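Local coordinates for protein leucine--tRNA ligase (Agrobacterium radiobacter, PDB 5AH5) that probably joins leucine to its cognate tRNA at the expense of ATP, as a class I aminoacyl-tRNA synthetase that confers resistance to the toxic moiety of agrocin 84, at residues L710-E724 against N733-N745. Residues are numbered along the deposited sequence; the frame is centred on the assembly and turned at random.
Sequences LLVRLLAPFAPHISE and NSLVAAEPWPTIN
Glu724 and Arg713 hold the loop 733-745 against two consecutive helices of the helical anticodon-binding domain of this class I synthetase, a worked example of how polar side chains can pin an irregular segment to a helical core. The carboxylate of Glu724 spans the start of the 3-10 turn 736-738: Val736 N gives its hydrogen to OE1 at 2.9 Å and Ala737 N to OE2 at 2.8 Å, both on the syn side and slightly out of the carboxylate plane. A bend in the glutamate chain, chi2 -65°, brings the acid round to these amides, and Trp16 NE1 also donates to OE2.

Apolar packing takes over beyond this grip, among buried side chains. Val736 is wedged between the helices, its CG1 3.7 Å from Arg713 CG and its CG2 near Ser723 O. Further along, the indole of Trp741 takes Leu714 CD2 at 3.7 Å from CZ2 and Pro717 CG at 3.6 Å from CZ3, while its NE1 is hydrogen-bonded to Thr670 OG1. Pro742 continues this buried row, meeting Leu710 CD1 through CB and helix 653-674 through Ile666.

The other side is looser: Pro740 lies at the exposed margin, and the partly exposed Glu739 brings its CG no nearer than 4.0 Å to Arg713 CD. Arg713 borders both regions. Its NH2 is held by Glu644 and the carbonyl of Ile643, Pro742 CG sits over one guanidinium face, toward its rim, and at the edge NH1 donates to Pro740 O at 2.9 Å, a noticeably bent bond (132° at the hydrogen) although the oxygen lies in the guanidinium plane.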
loop_
_atom_site.group_PDB
_atom_site.type_symbol
_atom_site.label_atom_id
_atom_site.label_comp_id
_atom_site.label_asym_id
_atom_site.label_seq_id
_atom_site.Cartn_x
_atom_site.Cartn_y
_atom_site.Cartn_z
ATOM N N LEU B 710 20.176 21.013 19.608
ATOM C CA LEU B 710 18.870 20.983 19.006
ATOM C C LEU B 710 18.935 20.439 17.577
ATOM O O LEU B 710 18.078 19.660 17.190
ATOM C CB LEU B 710 18.263 22.360 19.072
ATOM C CG LEU B 710 16.774 22.616 19.133
ATOM C CD1 LEU B 710 16.092 21.810 20.245
ATOM C CD2 LEU B 710 16.544 24.130 19.334
ATOM N N LEU B 711 19.972 20.823 16.828
ATOM C CA LEU B 711 20.205 20.390 15.470
ATOM C C LEU B 711 20.295 18.836 15.397
ATOM O O LEU B 711 19.707 18.238 14.539
ATOM C CB LEU B 711 21.537 20.974 14.939
ATOM C CG LEU B 711 21.998 20.593 13.532
ATOM C CD1 LEU B 711 20.862 20.790 12.584
ATOM C CD2 LEU B 711 23.205 21.393 13.078
ATOM N N VAL B 712 21.067 18.246 16.288
ATOM C CA VAL B 712 21.256 16.777 16.341
ATOM C C VAL B 712 19.988 16.041 16.802
ATOM O O VAL B 712 19.729 14.874 16.372
ATOM C CB VAL B 712 22.513 16.501 17.158
ATOM C CG1 VAL B 712 22.410 15.297 18.063
ATOM C CG2 VAL B 712 23.670 16.368 16.191
ATOM N N ARG B 713 19.182 16.696 17.647
ATOM C CA ARG B 713 17.890 16.146 18.002
ATOM C C ARG B 713 16.954 16.036 16.820
ATOM O O ARG B 713 16.320 14.998 16.615
ATOM C CB ARG B 713 17.238 16.885 19.114
ATOM C CG ARG B 713 17.996 16.762 20.404
ATOM C CD ARG B 713 17.048 16.866 21.568
ATOM N NE ARG B 713 16.852 18.181 22.051
ATOM C CZ ARG B 713 15.811 18.617 22.774
ATOM N NH1 ARG B 713 14.725 17.887 23.083
ATOM N NH2 ARG B 713 15.859 19.876 23.159
ATOM N N LEU B 714 16.913 17.067 15.993
ATOM C CA LEU B 714 16.068 17.038 14.786
ATOM C C LEU B 714 16.608 16.093 13.673
ATOM O O LEU B 714 15.862 15.639 12.870
ATOM C CB LEU B 714 15.909 18.458 14.193
ATOM C CG LEU B 714 15.248 19.458 15.189
ATOM C CD1 LEU B 714 15.383 20.918 14.674
ATOM C CD2 LEU B 714 13.792 19.105 15.452
ATOM N N LEU B 715 17.912 15.951 13.592
ATOM C CA LEU B 715 18.598 15.196 12.598
ATOM C C LEU B 715 18.476 13.667 12.876
ATOM O O LEU B 715 18.459 12.910 11.938
ATOM C CB LEU B 715 20.088 15.590 12.576
ATOM C CG LEU B 715 20.937 14.888 11.570
ATOM C CD1 LEU B 715 20.490 15.147 10.173
ATOM C CD2 LEU B 715 22.425 15.160 11.782
ATOM N N ALA B 716 18.311 13.305 14.144
ATOM C CA ALA B 716 18.333 11.913 14.637
ATOM C C ALA B 716 17.461 10.914 13.934
ATOM O O ALA B 716 17.919 9.820 13.769
ATOM C CB ALA B 716 18.050 11.846 16.126
ATOM N N PRO B 717 16.212 11.264 13.589
ATOM C CA PRO B 717 15.376 10.364 12.877
ATOM C C PRO B 717 15.889 10.006 11.478
ATOM O O PRO B 717 15.605 8.867 11.003
ATOM C CB PRO B 717 14.042 11.092 12.786
ATOM C CG PRO B 717 14.003 12.042 13.917
ATOM C CD PRO B 717 15.442 12.430 14.106
ATOM N N PHE B 718 16.640 10.932 10.863
ATOM C CA PHE B 718 17.174 10.828 9.508
ATOM C C PHE B 718 18.507 10.187 9.479
ATOM O O PHE B 718 18.792 9.379 8.584
ATOM C CB PHE B 718 17.272 12.261 8.803
ATOM C CG PHE B 718 15.988 12.994 8.829
ATOM C CD1 PHE B 718 15.050 12.767 7.879
ATOM C CD2 PHE B 718 15.711 13.876 9.868
ATOM C CE1 PHE B 718 13.851 13.412 7.911
ATOM C CE2 PHE B 718 14.497 14.521 9.927
ATOM C CZ PHE B 718 13.574 14.297 8.945
ATOM N N ALA B 719 19.358 10.619 10.394
ATOM C CA ALA B 719 20.746 10.167 10.484
ATOM C C ALA B 719 21.040 9.778 11.933
ATOM O O ALA B 719 21.852 10.392 12.636
ATOM C CB ALA B 719 21.730 11.194 9.985
ATOM N N PRO B 720 20.403 8.690 12.392
ATOM C CA PRO B 720 20.402 8.323 13.820
ATOM C C PRO B 720 21.707 7.957 14.449
ATOM O O PRO B 720 21.904 8.231 15.634
ATOM C CB PRO B 720 19.401 7.125 13.882
ATOM C CG PRO B 720 19.446 6.549 12.540
ATOM C CD PRO B 720 19.496 7.815 11.646
ATOM N N HIS B 721 22.611 7.382 13.685
ATOM C CA HIS B 721 23.895 6.909 14.219
ATOM C C HIS B 721 24.878 8.051 14.482
ATOM O O HIS B 721 25.490 8.166 15.562
ATOM C CB HIS B 721 24.588 5.900 13.247
ATOM C CG HIS B 721 23.708 4.753 12.819
ATOM N ND1 HIS B 721 22.820 4.842 11.766
ATOM C CD2 HIS B 721 23.612 3.486 13.296
ATOM C CE1 HIS B 721 22.219 3.677 11.613
ATOM N NE2 HIS B 721 22.648 2.854 12.557
ATOM N N ILE B 722 25.078 8.856 13.443
ATOM C CA ILE B 722 25.899 10.063 13.550
ATOM C C ILE B 722 25.347 10.981 14.632
ATOM O O ILE B 722 26.070 11.646 15.333
ATOM C CB ILE B 722 25.918 10.813 12.185
ATOM C CG1 ILE B 722 27.129 10.337 11.382
ATOM C CG2 ILE B 722 25.964 12.329 12.346
ATOM C CD1 ILE B 722 26.960 10.430 9.862
ATOM N N SER B 723 24.056 11.034 14.751
ATOM C CA SER B 723 23.444 11.867 15.781
ATOM C C SER B 723 23.785 11.443 17.196
ATOM O O SER B 723 24.036 12.310 18.042
ATOM C CB SER B 723 21.953 11.921 15.588
ATOM O OG SER B 723 21.684 12.608 14.381
ATOM N N GLU B 724 23.789 10.123 17.456
ATOM C CA GLU B 724 24.198 9.610 18.735
ATOM C C GLU B 724 25.648 9.930 18.932
ATOM O O GLU B 724 26.029 10.297 20.031
ATOM C CB GLU B 724 24.001 8.069 18.881
ATOM C CG GLU B 724 22.562 7.595 18.877
ATOM C CD GLU B 724 21.700 8.066 20.050
ATOM O OE1 GLU B 724 22.268 8.665 20.965
ATOM O OE2 GLU B 724 20.423 7.921 20.015
ATOM N N ASN B 733 25.000 12.044 28.256
ATOM C CA ASN B 733 25.117 10.656 28.727
ATOM C C ASN B 733 24.013 9.759 28.222
ATOM O O ASN B 733 24.197 8.553 28.130
ATOM C CB ASN B 733 25.072 10.602 30.264
ATOM C CG ASN B 733 26.271 11.256 30.912
ATOM O OD1 ASN B 733 27.411 11.167 30.412
ATOM N ND2 ASN B 733 26.028 11.916 32.043
ATOM N N SER B 734 22.852 10.359 28.003
ATOM C CA SER B 734 21.659 9.708 27.483
ATOM C C SER B 734 21.802 9.423 25.964
ATOM O O SER B 734 22.746 9.865 25.324
ATOM C CB SER B 734 20.466 10.622 27.718
ATOM O OG SER B 734 20.607 11.831 26.939
ATOM N N LEU B 735 20.877 8.648 25.418
ATOM C CA LEU B 735 20.805 8.437 23.958
ATOM C C LEU B 735 19.850 9.491 23.442
ATOM O O LEU B 735 18.802 9.647 24.015
ATOM C CB LEU B 735 20.278 7.039 23.645
ATOM C CG LEU B 735 21.221 5.866 23.980
ATOM C CD1 LEU B 735 20.482 4.530 23.906
ATOM C CD2 LEU B 735 22.416 5.861 23.045
ATOM N N VAL B 736 20.198 10.184 22.354
ATOM C CA VAL B 736 19.297 11.188 21.804
ATOM C C VAL B 736 18.029 10.545 21.361
ATOM O O VAL B 736 16.979 11.195 21.367
ATOM C CB VAL B 736 19.708 11.914 20.458
ATOM C CG1 VAL B 736 19.393 13.375 20.577
ATOM C CG2 VAL B 736 21.093 11.640 19.927
ATOM N N ALA B 737 18.118 9.289 20.896
ATOM C CA ALA B 737 16.923 8.551 20.465
ATOM C C ALA B 737 15.887 8.429 21.585
ATOM O O ALA B 737 14.677 8.363 21.280
ATOM C CB ALA B 737 17.287 7.155 19.863
ATOM N N ALA B 738 16.330 8.451 22.856
ATOM C CA ALA B 738 15.414 8.400 24.008
ATOM C C ALA B 738 15.064 9.768 24.566
ATOM O O ALA B 738 14.362 9.830 25.542
ATOM C CB ALA B 738 15.993 7.569 25.134
ATOM N N GLU B 739 15.475 10.844 23.926
ATOM C CA GLU B 739 15.259 12.197 24.474
ATOM C C GLU B 739 13.886 12.627 23.968
ATOM O O GLU B 739 13.543 12.320 22.851
ATOM C CB GLU B 739 16.395 13.097 24.015
ATOM C CG GLU B 739 16.488 14.453 24.673
ATOM C CD GLU B 739 16.854 14.421 26.158
ATOM O OE1 GLU B 739 17.698 13.618 26.601
ATOM O OE2 GLU B 739 16.308 15.276 26.880
ATOM N N PRO B 740 13.047 13.260 24.812
ATOM C CA PRO B 740 11.819 13.854 24.281
ATOM C C PRO B 740 12.075 14.763 23.044
ATOM O O PRO B 740 13.105 15.461 22.961
ATOM C CB PRO B 740 11.222 14.655 25.463
ATOM C CG PRO B 740 12.038 14.311 26.641
ATOM C CD PRO B 740 13.320 13.636 26.204
ATOM N N TRP B 741 11.159 14.705 22.086
ATOM C CA TRP B 741 11.301 15.441 20.855
ATOM C C TRP B 741 11.197 16.959 21.191
ATOM O O TRP B 741 10.434 17.339 22.062
ATOM C CB TRP B 741 10.186 15.065 19.933
ATOM C CG TRP B 741 10.201 15.717 18.574
ATOM C CD1 TRP B 741 9.280 16.599 18.089
ATOM C CD2 TRP B 741 11.099 15.427 17.476
ATOM N NE1 TRP B 741 9.583 16.919 16.790
ATOM C CE2 TRP B 741 10.716 16.248 16.404
ATOM C CE3 TRP B 741 12.244 14.635 17.336
ATOM C CZ2 TRP B 741 11.396 16.247 15.168
ATOM C CZ3 TRP B 741 12.945 14.657 16.109
ATOM C CH2 TRP B 741 12.508 15.458 15.047
ATOM N N PRO B 742 11.944 17.812 20.480
ATOM C CA PRO B 742 11.825 19.230 20.816
ATOM C C PRO B 742 10.447 19.781 20.563
ATOM O O PRO B 742 9.728 19.347 19.613
ATOM C CB PRO B 742 12.807 19.905 19.865
ATOM C CG PRO B 742 13.712 18.839 19.400
ATOM C CD PRO B 742 12.936 17.567 19.435
ATOM N N THR B 743 10.095 20.772 21.365
ATOM C CA THR B 743 8.856 21.533 21.196
ATOM C C THR B 743 9.154 23.021 20.957
ATOM O O THR B 743 10.114 23.552 21.487
ATOM C CB THR B 743 7.965 21.371 22.441
ATOM O OG1 THR B 743 8.667 21.855 23.580
ATOM C CG2 THR B 743 7.645 19.869 22.678
ATOM N N ILE B 744 8.299 23.676 20.179
ATOM C CA ILE B 744 8.444 25.092 19.917
ATOM C C ILE B 744 8.353 25.900 21.235
ATOM O O ILE B 744 7.419 25.739 21.994
ATOM C CB ILE B 744 7.407 25.567 18.919
ATOM C CG1 ILE B 744 7.745 25.031 17.533
ATOM C CG2 ILE B 744 7.396 27.097 18.854
ATOM C CD1 ILE B 744 6.608 25.166 16.537
ATOM N N ASN B 745 9.395 26.669 21.540
ATOM C CA ASN B 745 9.322 27.670 22.607
ATOM C C ASN B 745 8.709 28.943 22.007
ATOM O O ASN B 745 9.367 29.620 21.221
ATOM C CB ASN B 745 10.696 27.915 23.197
ATOM C CG ASN B 745 10.635 28.850 24.393
ATOM O OD1 ASN B 745 10.014 29.934 24.349
ATOM N ND2 ASN B 745 11.263 28.440 25.456
#